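Papain-like protease (Human betacoronavirus 2c EMC/2012, PDB 4RNA) probably cleaves the viral replicase polyprotein as a cysteine protease and, as in related coronavirus enzymes, removes ubiquitin and ISG15 from host proteins. Local coordinates at residues 252-257 against 304-309; 5-10 against 17-22; 185-190 against 201-206. All blocks are in the same frame, centred on the assembly; numbering follows the deposited sequence.

Contact 1 of 3, residues 252-257 against 304-309; sequences PNEKLV and DWKCKV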
ATOM      1  N   PRO A 252     -19.704   5.717   2.113  1.00 34.32           N
ATOM      2  CA  PRO A 252     -20.726   6.278   1.264  1.00 34.41           C
ATOM      3  C   PRO A 252     -21.988   6.546   2.056  1.00 36.83           C
ATOM      4  O   PRO A 252     -22.474   5.645   2.752  1.00 38.38           O
ATOM      5  CB  PRO A 252     -21.001   5.128   0.286  1.00 31.04           C
ATOM      6  CG  PRO A 252     -19.634   4.544   0.107  1.00 36.63           C
ATOM      7  CD  PRO A 252     -18.974   4.623   1.466  1.00 31.15           C
ATOM      8  N   ASN A 253     -22.536   7.746   1.929  1.00 32.66           N
ATOM      9  CA  ASN A 253     -23.603   8.224   2.842  1.00 38.16           C
ATOM     10  C   ASN A 253     -24.683   8.909   1.990  1.00 39.75           C
ATOM     11  O   ASN A 253     -24.418   9.945   1.377  1.00 37.67           O
ATOM     12  CB  ASN A 253     -22.958   9.184   3.872  1.00 32.95           C
ATOM     13  CG  ASN A 253     -23.958   9.736   4.876  1.00 39.00           C
ATOM     14  OD1 ASN A 253     -25.077   9.318   4.900  1.00 36.85           O
ATOM     15  ND2 ASN A 253     -23.540  10.703   5.700  1.00 32.01           N
ATOM     16  N   GLU A 254     -25.877   8.321   1.894  1.00 42.23           N
ATOM     17  CA  GLU A 254     -26.908   8.890   1.019  1.00 44.40           C
ATOM     18  C   GLU A 254     -27.344  10.274   1.561  1.00 48.29           C
ATOM     19  O   GLU A 254     -27.613  10.414   2.742  1.00 44.25           O
ATOM     20  CB  GLU A 254     -28.068   7.926   0.900  1.00 45.86           C
ATOM     21  CG  GLU A 254     -29.028   8.327  -0.187  1.00 57.46           C
ATOM     22  CD  GLU A 254     -30.393   7.764   0.096  1.00 67.19           C
ATOM     23  OE1 GLU A 254     -30.757   6.788  -0.581  1.00 69.86           O
ATOM     24  OE2 GLU A 254     -31.071   8.270   1.029  1.00 77.51           O
ATOM     25  N   LYS A 255     -27.324  11.303   0.721  1.00 39.65           N
ATOM     26  CA  LYS A 255     -27.619  12.642   1.166  1.00 45.94           C
ATOM     27  C   LYS A 255     -28.379  13.321   0.043  1.00 38.38           C
ATOM     28  O   LYS A 255     -28.245  12.912  -1.112  1.00 43.33           O
ATOM     29  CB  LYS A 255     -26.328  13.405   1.443  1.00 47.85           C
ATOM     30  CG  LYS A 255     -25.942  13.381   2.903  1.00 58.19           C
ATOM     31  CD  LYS A 255     -24.480  13.740   3.060  1.00 54.75           C
ATOM     32  CE  LYS A 255     -24.115  14.019   4.500  1.00 59.80           C
ATOM     33  NZ  LYS A 255     -24.455  15.394   4.953  1.00 58.06           N
ATOM     34  N   LEU A 256     -29.152  14.353   0.377  1.00 40.37           N
ATOM     35  CA  LEU A 256     -29.720  15.233  -0.639  1.00 45.36           C
ATOM     36  C   LEU A 256     -28.795  16.440  -0.761  1.00 40.86           C
ATOM     37  O   LEU A 256     -28.679  17.290   0.173  1.00 42.61           O
ATOM     38  CB  LEU A 256     -31.193  15.660  -0.349  1.00 49.77           C
ATOM     39  CG  LEU A 256     -32.052  16.233  -1.514  1.00 58.31           C
ATOM     40  CD1 LEU A 256     -31.843  17.727  -1.787  1.00 64.01           C
ATOM     41  CD2 LEU A 256     -31.920  15.419  -2.815  1.00 55.38           C
ATOM     42  N   VAL A 257     -28.093  16.501  -1.883  1.00 33.75           N
ATOM     43  CA  VAL A 257     -27.175  17.622  -2.078  1.00 37.07           C
ATOM     44  C   VAL A 257     -27.904  18.642  -2.917  1.00 38.66           C
ATOM     45  O   VAL A 257     -28.536  18.264  -3.917  1.00 35.79           O
ATOM     46  CB  VAL A 257     -25.839  17.184  -2.744  1.00 37.88           C
ATOM     47  CG1 VAL A 257     -24.965  18.420  -2.961  1.00 30.54           C
ATOM     48  CG2 VAL A 257     -25.111  16.105  -1.907  1.00 35.37           C
ATOM     49  N   ASP A 304     -29.953  19.684  -7.686  1.00 36.16           N
ATOM     50  CA  ASP A 304     -30.291  18.786  -6.555  1.00 38.19           C
ATOM     51  C   ASP A 304     -29.976  17.372  -6.918  1.00 41.27           C
ATOM     52  O   ASP A 304     -30.359  16.883  -8.004  1.00 41.81           O
ATOM     53  CB  ASP A 304     -31.790  18.859  -6.183  1.00 40.52           C
ATOM     54  CG  ASP A 304     -32.217  20.270  -5.797  1.00 42.31           C
ATOM     55  OD1 ASP A 304     -32.550  21.043  -6.711  1.00 48.33           O
ATOM     56  OD2 ASP A 304     -32.126  20.658  -4.607  1.00 50.25           O
ATOM     57  N   TRP A 305     -29.350  16.679  -5.965  1.00 40.59           N
ATOM     58  CA  TRP A 305     -28.863  15.335  -6.182  1.00 39.04           C
ATOM     59  C   TRP A 305     -28.864  14.530  -4.927  1.00 41.94           C
ATOM     60  O   TRP A 305     -28.193  14.888  -3.934  1.00 37.59           O
ATOM     61  CB  TRP A 305     -27.456  15.369  -6.765  1.00 37.55           C
ATOM     62  CG  TRP A 305     -26.974  14.056  -7.327  1.00 39.37           C
ATOM     63  CD1 TRP A 305     -27.726  12.972  -7.758  1.00 37.84           C
ATOM     64  CD2 TRP A 305     -25.580  13.697  -7.622  1.00 39.67           C
ATOM     65  NE1 TRP A 305     -26.903  11.977  -8.245  1.00 38.98           N
ATOM     66  CE2 TRP A 305     -25.609  12.365  -8.209  1.00 42.66           C
ATOM     67  CE3 TRP A 305     -24.341  14.353  -7.482  1.00 45.82           C
ATOM     68  CZ2 TRP A 305     -24.427  11.702  -8.611  1.00 40.60           C
ATOM     69  CZ3 TRP A 305     -23.161  13.682  -7.900  1.00 42.22           C
ATOM     70  CH2 TRP A 305     -23.208  12.396  -8.442  1.00 46.10           C
ATOM     71  N   LYS A 306     -29.620  13.432  -4.980  1.00 41.13           N
ATOM     72  CA  LYS A 306     -29.616  12.426  -3.940  1.00 45.93           C
ATOM     73  C   LYS A 306     -28.586  11.384  -4.336  1.00 41.90           C
ATOM     74  O   LYS A 306     -28.708  10.705  -5.345  1.00 37.70           O
ATOM     75  CB  LYS A 306     -30.999  11.765  -3.732  1.00 50.75           C
ATOM     76  CG  LYS A 306     -31.017  10.843  -2.500  1.00 55.00           C
ATOM     77  CD  LYS A 306     -32.419  10.498  -2.008  1.00 66.42           C
ATOM     78  CE  LYS A 306     -33.093   9.432  -2.858  1.00 66.20           C
ATOM     79  NZ  LYS A 306     -34.364   8.960  -2.234  1.00 82.83           N
ATOM     80  N   CYS A 307     -27.570  11.253  -3.510  1.00 36.01           N
ATOM     81  CA  CYS A 307     -26.398  10.435  -3.870  1.00 33.73           C
ATOM     82  C   CYS A 307     -25.597  10.103  -2.579  1.00 34.31           C
ATOM     83  O   CYS A 307     -25.746  10.769  -1.544  1.00 33.89           O
ATOM     84  CB  CYS A 307     -25.509  11.224  -4.841  1.00 32.02           C
ATOM     85  SG  CYS A 307     -24.959  12.781  -4.064  1.00 35.24           S
ATOM     86  N   LYS A 308     -24.731   9.105  -2.693  1.00 36.14           N
ATOM     87  CA  LYS A 308     -23.885   8.598  -1.589  1.00 36.14           C
ATOM     88  C   LYS A 308     -22.515   9.226  -1.627  1.00 36.49           C
ATOM     89  O   LYS A 308     -21.611   8.813  -2.374  1.00 34.04           O
ATOM     90  CB  LYS A 308     -23.777   7.085  -1.700  1.00 40.70           C
ATOM     91  CG  LYS A 308     -25.145   6.395  -1.687  1.00 42.59           C
ATOM     92  CD  LYS A 308     -24.963   4.975  -2.187  1.00 54.83           C
ATOM     93  CE  LYS A 308     -26.066   4.062  -1.689  1.00 61.67           C
ATOM     94  NZ  LYS A 308     -25.700   2.681  -2.140  1.00 72.62           N
ATOM     95  N   VAL A 309     -22.400  10.221  -0.780  1.00 30.24           N
ATOM     96  CA  VAL A 309     -21.231  11.053  -0.692  1.00 29.59           C
ATOM     97  C   VAL A 309     -20.149  10.303   0.059  1.00 32.70           C
ATOM     98  O   VAL A 309     -20.433   9.621   1.095  1.00 31.42           O
ATOM     99  CB  VAL A 309     -21.629  12.331   0.008  1.00 33.02           C
ATOM    100  CG1 VAL A 309     -20.437  13.189   0.396  1.00 29.08           C
ATOM    101  CG2 VAL A 309     -22.603  13.144  -0.832  1.00 29.14           C
TER
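V257 and W305 form the tightest rung of an antiparallel ladder between strands 252-257 and 304-309: V257 N reaches W305 O at 2.6 Å, and W305 N returns to V257 O at 2.7 Å. K255 and C307 make the next hydrogen-bonded pair. The far rung is looser, since the bond from N253 N to V309 O is weak (130° at the hydrogen) and V309 N approaches N253 O from above the carbonyl plane.

Apolar contacts gather on the face of V257, C307 and V309. With V257 CG1 anti to its own nitrogen (chi1 178°), CG2 is left beside that nitrogen, 4.0 Å from C307 SG and equally far from V309 CG2. C307 CB also sits over the centre of the W305 ring, 3.5 Å above its plane.

On the other face the chains of E254 and K306 cross, touching through carbon, CG to CG at 4.0 Å. Their charged ends, E254 OE1 and K306 NZ, stay 4.5 Å apart, too far for a salt bridge. L256 CD2 packs on K306 CB.

This pair belongs to the mixed sheet that corresponds to the palm of coronavirus papain-like proteases. Strand 267-272 takes the other side of 304-315, its F268 and V270 packing under V257 and C307, while W305 lies against strands 280-287 and 290-294 with K293 as cation-pi partner.

Contact 2 of 3, residues 5-10 against 17-22; sequences TIEVLV and FRTVVL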
ATOM      1  N   THR A   5      30.860  -6.994 -27.758  1.00 49.69           N
ATOM      2  CA  THR A   5      30.444  -6.250 -26.577  1.00 44.81           C
ATOM      3  C   THR A   5      29.859  -4.907 -26.926  1.00 45.21           C
ATOM      4  O   THR A   5      30.157  -4.342 -27.996  1.00 40.51           O
ATOM      5  CB  THR A   5      31.542  -6.108 -25.523  1.00 49.02           C
ATOM      6  OG1 THR A   5      32.607  -5.358 -26.081  1.00 56.40           O
ATOM      7  CG2 THR A   5      32.053  -7.491 -25.085  1.00 51.38           C
ATOM      8  N   ILE A   6      28.997  -4.419 -26.014  1.00 43.77           N
ATOM      9  CA  ILE A   6      28.415  -3.082 -26.046  1.00 41.12           C
ATOM     10  C   ILE A   6      28.555  -2.330 -24.723  1.00 42.06           C
ATOM     11  O   ILE A   6      28.774  -2.926 -23.664  1.00 38.39           O
ATOM     12  CB  ILE A   6      26.955  -3.076 -26.503  1.00 47.75           C
ATOM     13  CG1 ILE A   6      26.046  -3.734 -25.448  1.00 45.54           C
ATOM     14  CG2 ILE A   6      26.846  -3.717 -27.875  1.00 43.14           C
ATOM     15  CD1 ILE A   6      24.584  -3.566 -25.743  1.00 46.63           C
ATOM     16  N   GLU A   7      28.423  -1.011 -24.804  1.00 39.47           N
ATOM     17  CA  GLU A   7      28.361  -0.143 -23.622  1.00 43.83           C
ATOM     18  C   GLU A   7      26.938   0.417 -23.559  1.00 42.00           C
ATOM     19  O   GLU A   7      26.345   0.805 -24.602  1.00 41.97           O
ATOM     20  CB  GLU A   7      29.382   0.969 -23.710  1.00 45.55           C
ATOM     21  CG  GLU A   7      30.767   0.527 -23.267  1.00 59.82           C
ATOM     22  CD  GLU A   7      31.727   1.684 -22.941  1.00 71.71           C
ATOM     23  OE1 GLU A   7      31.455   2.827 -23.371  1.00 83.63           O
ATOM     24  OE2 GLU A   7      32.764   1.473 -22.245  1.00 75.52           O
ATOM     25  N   VAL A   8      26.351   0.382 -22.361  1.00 41.34           N
ATOM     26  CA  VAL A   8      25.008   0.961 -22.157  1.00 36.76           C
ATOM     27  C   VAL A   8      25.112   1.864 -20.958  1.00 33.95           C
ATOM     28  O   VAL A   8      25.979   1.649 -20.102  1.00 32.25           O
ATOM     29  CB  VAL A   8      23.944  -0.105 -21.840  1.00 37.35           C
ATOM     30  CG1 VAL A   8      23.589  -0.912 -23.098  1.00 33.73           C
ATOM     31  CG2 VAL A   8      24.387  -0.999 -20.688  1.00 32.70           C
ATOM     32  N   LEU A   9      24.180   2.814 -20.876  1.00 32.72           N
ATOM     33  CA  LEU A   9      24.142   3.712 -19.708  1.00 32.60           C
ATOM     34  C   LEU A   9      22.933   3.243 -18.881  1.00 35.43           C
ATOM     35  O   LEU A   9      21.790   3.131 -19.371  1.00 32.65           O
ATOM     36  CB  LEU A   9      23.936   5.182 -20.132  1.00 32.69           C
ATOM     37  CG  LEU A   9      25.109   5.840 -20.919  1.00 38.22           C
ATOM     38  CD1 LEU A   9      24.734   7.247 -21.388  1.00 46.42           C
ATOM     39  CD2 LEU A   9      26.394   5.889 -20.139  1.00 37.10           C
ATOM     40  N   VAL A  10      23.204   2.947 -17.647  1.00 27.42           N
ATOM     41  CA  VAL A  10      22.202   2.408 -16.760  1.00 28.00           C
ATOM     42  C   VAL A  10      21.755   3.453 -15.756  1.00 29.57           C
ATOM     43  O   VAL A  10      22.598   4.066 -15.049  1.00 28.27           O
ATOM     44  CB  VAL A  10      22.755   1.104 -16.117  1.00 27.31           C
ATOM     45  CG1 VAL A  10      21.758   0.560 -15.115  1.00 27.37           C
ATOM     46  CG2 VAL A  10      22.912   0.027 -17.260  1.00 30.80           C
ATOM     47  N   PHE A  17      23.857   8.120 -14.250  1.00 29.86           N
ATOM     48  CA  PHE A  17      24.086   7.044 -15.217  1.00 30.54           C
ATOM     49  C   PHE A  17      25.406   6.365 -14.934  1.00 32.15           C
ATOM     50  O   PHE A  17      26.379   7.029 -14.528  1.00 29.63           O
ATOM     51  CB  PHE A  17      24.036   7.535 -16.670  1.00 31.42           C
ATOM     52  CG  PHE A  17      22.707   8.082 -17.073  1.00 29.32           C
ATOM     53  CD1 PHE A  17      22.359   9.375 -16.760  1.00 28.55           C
ATOM     54  CD2 PHE A  17      21.765   7.289 -17.796  1.00 29.81           C
ATOM     55  CE1 PHE A  17      21.144   9.921 -17.114  1.00 26.86           C
ATOM     56  CE2 PHE A  17      20.538   7.853 -18.151  1.00 29.18           C
ATOM     57  CZ  PHE A  17      20.214   9.145 -17.820  1.00 31.26           C
ATOM     58  N   ARG A  18      25.424   5.042 -15.034  1.00 27.75           N
ATOM     59  CA  ARG A  18      26.684   4.306 -15.031  1.00 29.07           C
ATOM     60  C   ARG A  18      26.833   3.561 -16.276  1.00 33.06           C
ATOM     61  O   ARG A  18      25.802   3.036 -16.864  1.00 31.06           O
ATOM     62  CB  ARG A  18      26.880   3.367 -13.819  1.00 31.68           C
ATOM     63  CG  ARG A  18      25.878   2.285 -13.720  1.00 32.67           C
ATOM     64  CD  ARG A  18      26.249   1.220 -12.689  1.00 32.68           C
ATOM     65  NE  ARG A  18      25.048   0.423 -12.400  1.00 32.74           N
ATOM     66  CZ  ARG A  18      24.973  -0.896 -12.371  1.00 35.42           C
ATOM     67  NH1 ARG A  18      26.045  -1.629 -12.619  1.00 32.86           N
ATOM     68  NH2 ARG A  18      23.817  -1.466 -12.061  1.00 35.43           N
ATOM     69  N   THR A  19      28.084   3.516 -16.714  1.00 30.91           N
ATOM     70  CA  THR A  19      28.392   2.787 -17.923  1.00 32.66           C
ATOM     71  C   THR A  19      28.660   1.316 -17.612  1.00 29.66           C
ATOM     72  O   THR A  19      29.471   0.976 -16.801  1.00 31.45           O
ATOM     73  CB  THR A  19      29.556   3.363 -18.730  1.00 32.37           C
ATOM     74  OG1 THR A  19      29.276   4.735 -18.995  1.00 33.73           O
ATOM     75  CG2 THR A  19      29.697   2.530 -20.077  1.00 30.99           C
ATOM     76  N   VAL A  20      27.957   0.440 -18.329  1.00 28.64           N
ATOM     77  CA  VAL A  20      28.146  -0.993 -18.102  1.00 31.54           C
ATOM     78  C   VAL A  20      28.472  -1.603 -19.462  1.00 31.53           C
ATOM     79  O   VAL A  20      27.813  -1.280 -20.447  1.00 32.25           O
ATOM     80  CB  VAL A  20      26.865  -1.656 -17.472  1.00 34.08           C
ATOM     81  CG1 VAL A  20      27.051  -3.164 -17.332  1.00 35.82           C
ATOM     82  CG2 VAL A  20      26.610  -1.029 -16.078  1.00 31.17           C
ATOM     83  N   VAL A  21      29.471  -2.487 -19.498  1.00 32.36           N
ATOM     84  CA  VAL A  21      29.819  -3.203 -20.735  1.00 35.27           C
ATOM     85  C   VAL A  21      29.165  -4.607 -20.726  1.00 33.17           C
ATOM     86  O   VAL A  21      29.335  -5.360 -19.755  1.00 33.55           O
ATOM     87  CB  VAL A  21      31.365  -3.337 -20.840  1.00 39.43           C
ATOM     88  CG1 VAL A  21      31.748  -4.210 -22.030  1.00 37.69           C
ATOM     89  CG2 VAL A  21      32.005  -1.955 -20.940  1.00 38.53           C
ATOM     90  N   LEU A  22      28.412  -4.922 -21.770  1.00 31.90           N
ATOM     91  CA  LEU A  22      27.712  -6.188 -21.856  1.00 33.83           C
ATOM     92  C   LEU A  22      28.191  -7.007 -23.093  1.00 43.00           C
ATOM     93  O   LEU A  22      28.696  -6.424 -24.063  1.00 40.87           O
ATOM     94  CB  LEU A  22      26.223  -5.879 -22.061  1.00 33.22           C
ATOM     95  CG  LEU A  22      25.616  -5.062 -20.876  1.00 30.48           C
ATOM     96  CD1 LEU A  22      24.221  -4.590 -21.259  1.00 33.95           C
ATOM     97  CD2 LEU A  22      25.483  -5.965 -19.666  1.00 29.65           C
TER
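V8 and L22 meet across the diagonal of this hairpin, V8 CG2 to L22 CD1 at 3.6 Å, their side chains crossing at about a right angle. The V8 torsion (chi1 -73°) sets CG2 between its nitrogen and carbonyl carbon, where it also rests 3.4 Å from V20 O. Next along the same face V10 CG2 meets V20 CG2, and at the other end I6 CG1 lies against L22 CB. R18 CG passes close to V10 CB before the arginine chain runs on, extended, to a salt bridge of its NE with E66.

On the opposite face E7 lies across two neighbours: its CG touches V21 CG2 at 3.6 Å and its CD touches T19 CG2 at the same distance. T19 can offer that methyl because CG2 stands anti to the backbone nitrogen, leaving OG1 to face L9 CD2 at 3.3 Å. L9 CB in turn meets F17 CD2.

Behind these contacts stands a regular backbone ladder of six hydrogen bonds, paired at I6 with L22, V8 with V20 and V10 with R18. V8 N to V20 O (2.9 Å) and its return are both nearly straight, and V10 N to R18 O is the shortest at 2.7 Å.

The hairpin forms one side of the small N-terminal ubiquitin-like domain. Strand 55-58 runs parallel to 5-11 on its other side, helix 28-31 packs on L22 through Y28 and Q31, and 18-23, outermost within the chain, meets the second subunit, where Y226 of that subunit is a cation-pi partner of R18.

Contact 3 of 3, residues 185-190 against 201-206; sequences ARMVWR and VVLQGL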
ATOM      1  N   ALA A 185      -1.459  25.708   9.049  1.00 38.15           N
ATOM      2  CA  ALA A 185      -2.841  25.295   9.306  1.00 40.72           C
ATOM      3  C   ALA A 185      -2.862  24.753  10.696  1.00 40.28           C
ATOM      4  O   ALA A 185      -1.836  24.285  11.203  1.00 36.91           O
ATOM      5  CB  ALA A 185      -3.295  24.247   8.306  1.00 32.58           C
ATOM      6  N   ARG A 186      -4.017  24.811  11.337  1.00 39.46           N
ATOM      7  CA  ARG A 186      -4.033  24.413  12.716  1.00 38.70           C
ATOM      8  C   ARG A 186      -5.404  23.909  13.068  1.00 38.50           C
ATOM      9  O   ARG A 186      -6.395  24.473  12.615  1.00 36.24           O
ATOM     10  CB  ARG A 186      -3.683  25.628  13.526  1.00 41.25           C
ATOM     11  CG  ARG A 186      -3.451  25.383  14.989  1.00 46.71           C
ATOM     12  CD  ARG A 186      -3.302  26.737  15.647  1.00 50.44           C
ATOM     13  NE  ARG A 186      -3.108  26.533  17.066  1.00 62.59           N
ATOM     14  CZ  ARG A 186      -2.015  25.982  17.606  1.00 63.62           C
ATOM     15  NH1 ARG A 186      -0.981  25.598  16.849  1.00 62.69           N
ATOM     16  NH2 ARG A 186      -1.959  25.817  18.922  1.00 69.90           N
ATOM     17  N   MET A 187      -5.453  22.864  13.901  1.00 37.79           N
ATOM     18  CA  MET A 187      -6.726  22.283  14.326  1.00 39.53           C
ATOM     19  C   MET A 187      -6.591  21.967  15.835  1.00 37.37           C
ATOM     20  O   MET A 187      -5.664  21.228  16.211  1.00 37.68           O
ATOM     21  CB  MET A 187      -6.995  21.034  13.500  1.00 40.53           C
ATOM     22  CG  MET A 187      -8.420  20.528  13.552  1.00 47.00           C
ATOM     23  SD  MET A 187      -8.513  18.934  12.682  1.00 43.57           S
ATOM     24  CE  MET A 187      -7.354  18.014  13.628  1.00 55.44           C
ATOM     25  N   VAL A 188      -7.449  22.563  16.686  1.00 35.92           N
ATOM     26  CA  VAL A 188      -7.378  22.280  18.145  1.00 35.18           C
ATOM     27  C   VAL A 188      -8.661  21.605  18.636  1.00 34.67           C
ATOM     28  O   VAL A 188      -9.716  22.208  18.593  1.00 36.76           O
ATOM     29  CB  VAL A 188      -7.080  23.539  18.965  1.00 36.80           C
ATOM     30  CG1 VAL A 188      -6.773  23.172  20.413  1.00 40.98           C
ATOM     31  CG2 VAL A 188      -5.918  24.317  18.357  1.00 38.86           C
ATOM     32  N   TRP A 189      -8.531  20.348  19.081  1.00 31.86           N
ATOM     33  CA  TRP A 189      -9.566  19.593  19.769  1.00 38.87           C
ATOM     34  C   TRP A 189      -9.416  19.754  21.252  1.00 42.77           C
ATOM     35  O   TRP A 189      -8.305  19.758  21.786  1.00 43.28           O
ATOM     36  CB  TRP A 189      -9.487  18.100  19.418  1.00 40.78           C
ATOM     37  CG  TRP A 189      -9.812  17.849  17.976  1.00 40.70           C
ATOM     38  CD1 TRP A 189      -8.922  17.769  16.922  1.00 41.25           C
ATOM     39  CD2 TRP A 189     -11.147  17.657  17.380  1.00 39.43           C
ATOM     40  NE1 TRP A 189      -9.588  17.561  15.739  1.00 42.24           N
ATOM     41  CE2 TRP A 189     -10.923  17.458  15.948  1.00 41.14           C
ATOM     42  CE3 TRP A 189     -12.456  17.629  17.876  1.00 39.36           C
ATOM     43  CZ2 TRP A 189     -11.970  17.232  15.058  1.00 38.34           C
ATOM     44  CZ3 TRP A 189     -13.509  17.418  16.964  1.00 40.72           C
ATOM     45  CH2 TRP A 189     -13.256  17.238  15.582  1.00 41.52           C
ATOM     46  N   ARG A 190     -10.534  19.952  21.929  1.00 43.81           N
ATOM     47  CA  ARG A 190     -10.497  19.977  23.382  1.00 41.03           C
ATOM     48  C   ARG A 190     -11.369  18.830  23.863  1.00 38.25           C
ATOM     49  O   ARG A 190     -12.525  18.580  23.347  1.00 35.62           O
ATOM     50  CB  ARG A 190     -10.927  21.337  23.949  1.00 40.25           C
ATOM     51  CG  ARG A 190     -10.947  21.411  25.488  1.00 47.86           C
ATOM     52  CD  ARG A 190     -11.151  22.865  25.937  1.00 49.43           C
ATOM     53  NE  ARG A 190      -9.957  23.645  25.641  1.00 58.30           N
ATOM     54  CZ  ARG A 190      -9.922  24.960  25.476  1.00 68.42           C
ATOM     55  NH1 ARG A 190     -11.037  25.673  25.566  1.00 74.86           N
ATOM     56  NH2 ARG A 190      -8.764  25.557  25.203  1.00 71.06           N
ATOM     57  N   VAL A 201      -5.660  18.561  22.111  1.00 40.15           N
ATOM     58  CA  VAL A 201      -4.900  17.911  21.014  1.00 45.43           C
ATOM     59  C   VAL A 201      -4.790  18.902  19.831  1.00 42.75           C
ATOM     60  O   VAL A 201      -5.808  19.326  19.253  1.00 39.26           O
ATOM     61  CB  VAL A 201      -5.636  16.639  20.459  1.00 44.61           C
ATOM     62  CG1 VAL A 201      -4.756  15.903  19.452  1.00 41.04           C
ATOM     63  CG2 VAL A 201      -6.032  15.716  21.591  1.00 48.87           C
ATOM     64  N   VAL A 202      -3.563  19.284  19.499  1.00 38.92           N
ATOM     65  CA  VAL A 202      -3.283  20.217  18.410  1.00 41.75           C
ATOM     66  C   VAL A 202      -2.709  19.462  17.201  1.00 44.73           C
ATOM     67  O   VAL A 202      -1.698  18.738  17.337  1.00 44.08           O
ATOM     68  CB  VAL A 202      -2.266  21.286  18.859  1.00 40.29           C
ATOM     69  CG1 VAL A 202      -1.889  22.269  17.726  1.00 38.20           C
ATOM     70  CG2 VAL A 202      -2.739  21.980  20.127  1.00 37.01           C
ATOM     71  N   LEU A 203      -3.354  19.621  16.038  1.00 36.49           N
ATOM     72  CA  LEU A 203      -2.809  19.144  14.757  1.00 38.85           C
ATOM     73  C   LEU A 203      -2.443  20.339  13.857  1.00 34.94           C
ATOM     74  O   LEU A 203      -3.137  21.370  13.874  1.00 38.00           O
ATOM     75  CB  LEU A 203      -3.837  18.236  14.054  1.00 41.03           C
ATOM     76  CG  LEU A 203      -4.206  17.026  14.911  1.00 46.55           C
ATOM     77  CD1 LEU A 203      -5.574  16.506  14.542  1.00 44.72           C
ATOM     78  CD2 LEU A 203      -3.139  15.953  14.785  1.00 50.76           C
ATOM     79  N   GLN A 204      -1.344  20.205  13.094  1.00 36.22           N
ATOM     80  CA  GLN A 204      -0.807  21.263  12.217  1.00 39.17           C
ATOM     81  C   GLN A 204      -0.575  20.760  10.805  1.00 40.04           C
ATOM     82  O   GLN A 204      -0.537  19.565  10.603  1.00 38.54           O
ATOM     83  CB  GLN A 204       0.548  21.747  12.736  1.00 46.35           C
ATOM     84  CG  GLN A 204       0.543  21.817  14.244  1.00 52.25           C
ATOM     85  CD  GLN A 204       1.719  22.563  14.762  1.00 62.83           C
ATOM     86  OE1 GLN A 204       1.849  23.759  14.510  1.00 64.83           O
ATOM     87  NE2 GLN A 204       2.582  21.873  15.506  1.00 62.08           N
ATOM     88  N   GLY A 205      -0.386  21.686   9.862  1.00 41.60           N
ATOM     89  CA  GLY A 205      -0.143  21.357   8.454  1.00 38.36           C
ATOM     90  C   GLY A 205      -1.283  20.616   7.806  1.00 41.72           C
ATOM     91  O   GLY A 205      -2.491  20.838   8.105  1.00 36.79           O
ATOM     92  N   LEU A 206      -0.914  19.712   6.907  1.00 36.28           N
ATOM     93  CA  LEU A 206      -1.905  18.910   6.220  1.00 41.46           C
ATOM     94  C   LEU A 206      -2.816  18.137   7.125  1.00 37.83           C
ATOM     95  O   LEU A 206      -3.966  17.939   6.781  1.00 38.53           O
ATOM     96  CB  LEU A 206      -1.224  17.918   5.264  1.00 45.87           C
ATOM     97  CG  LEU A 206      -0.910  18.538   3.927  1.00 48.89           C
ATOM     98  CD1 LEU A 206      -0.291  17.467   3.047  1.00 52.53           C
ATOM     99  CD2 LEU A 206      -2.182  19.040   3.301  1.00 50.36           C
TER
HETATM  100  O   HOH W   1       1.316  24.351   9.944  1.00 54.06           O
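R186 lays its guanidinium over V202, the methyl CG1 standing 3.3 Å above one face and offset toward the rim, with NH1 the nearest atom at 3.6 Å. The extended chain, CG anti to the backbone nitrogen (chi1 -172°), brings the guanidinium over V202. Q204 runs beside it in the same direction, yet its amide is turned 85° from the guanidinium plane, and its OE1 comes only to 4.1 Å from R186 NH1, at the guanidinium's edge. V188 CG1 extends this face by a looser contact with V202 CG2.

On the reverse face M187 and L203 lie side by side and point the same way, although the modelled placement of the facing methyls, M187 CE and L203 CD1, is doubtful. W189 stands next to them, and its NE1 makes a weak hydrogen bond to M187 SD within its own strand. W189 CB packs on V201 CB.

These strands are the two arms of a beta hairpin in the zinc-binding fingers; its tip carries C193 and C196, which with C228 and C230 hold the zinc ion. Four backbone bonds tie the arms, two between M187 and L203 and two between W189 and V201; L203 N to M187 O is 2.8 Å.

Away from the tip the pairing loosens. G205 N meets A185 O at 3.3 Å from well above the carbonyl plane, and a water accepts from A185 N and, weakly, from G205 N. Strand 233-242 flanks the other side of 186-193, its L238 packing on M187 and W189, and R236 makes a cation-pi contact with W189.

The contacts follow one another along the chain in the order 2, 3, 1, and none touches another. Contact 2 lies apart, its centre about 58 Å from that of contact 1 and about 52 Å from that of contact 3, with the chain's centre between it and both. Contacts 1 and 3 are closer, about 29 Å between centres and about 16 Å between nearest atoms, and belong to two different sheets. Contact 3 alone is built on a hairpin that carries zinc ligands. All three reach the second subunit: contact 3 does so through V201 alone, which packs on A64 of that copy, and in contact 1 R29 of the second subunit bonds weakly to P252.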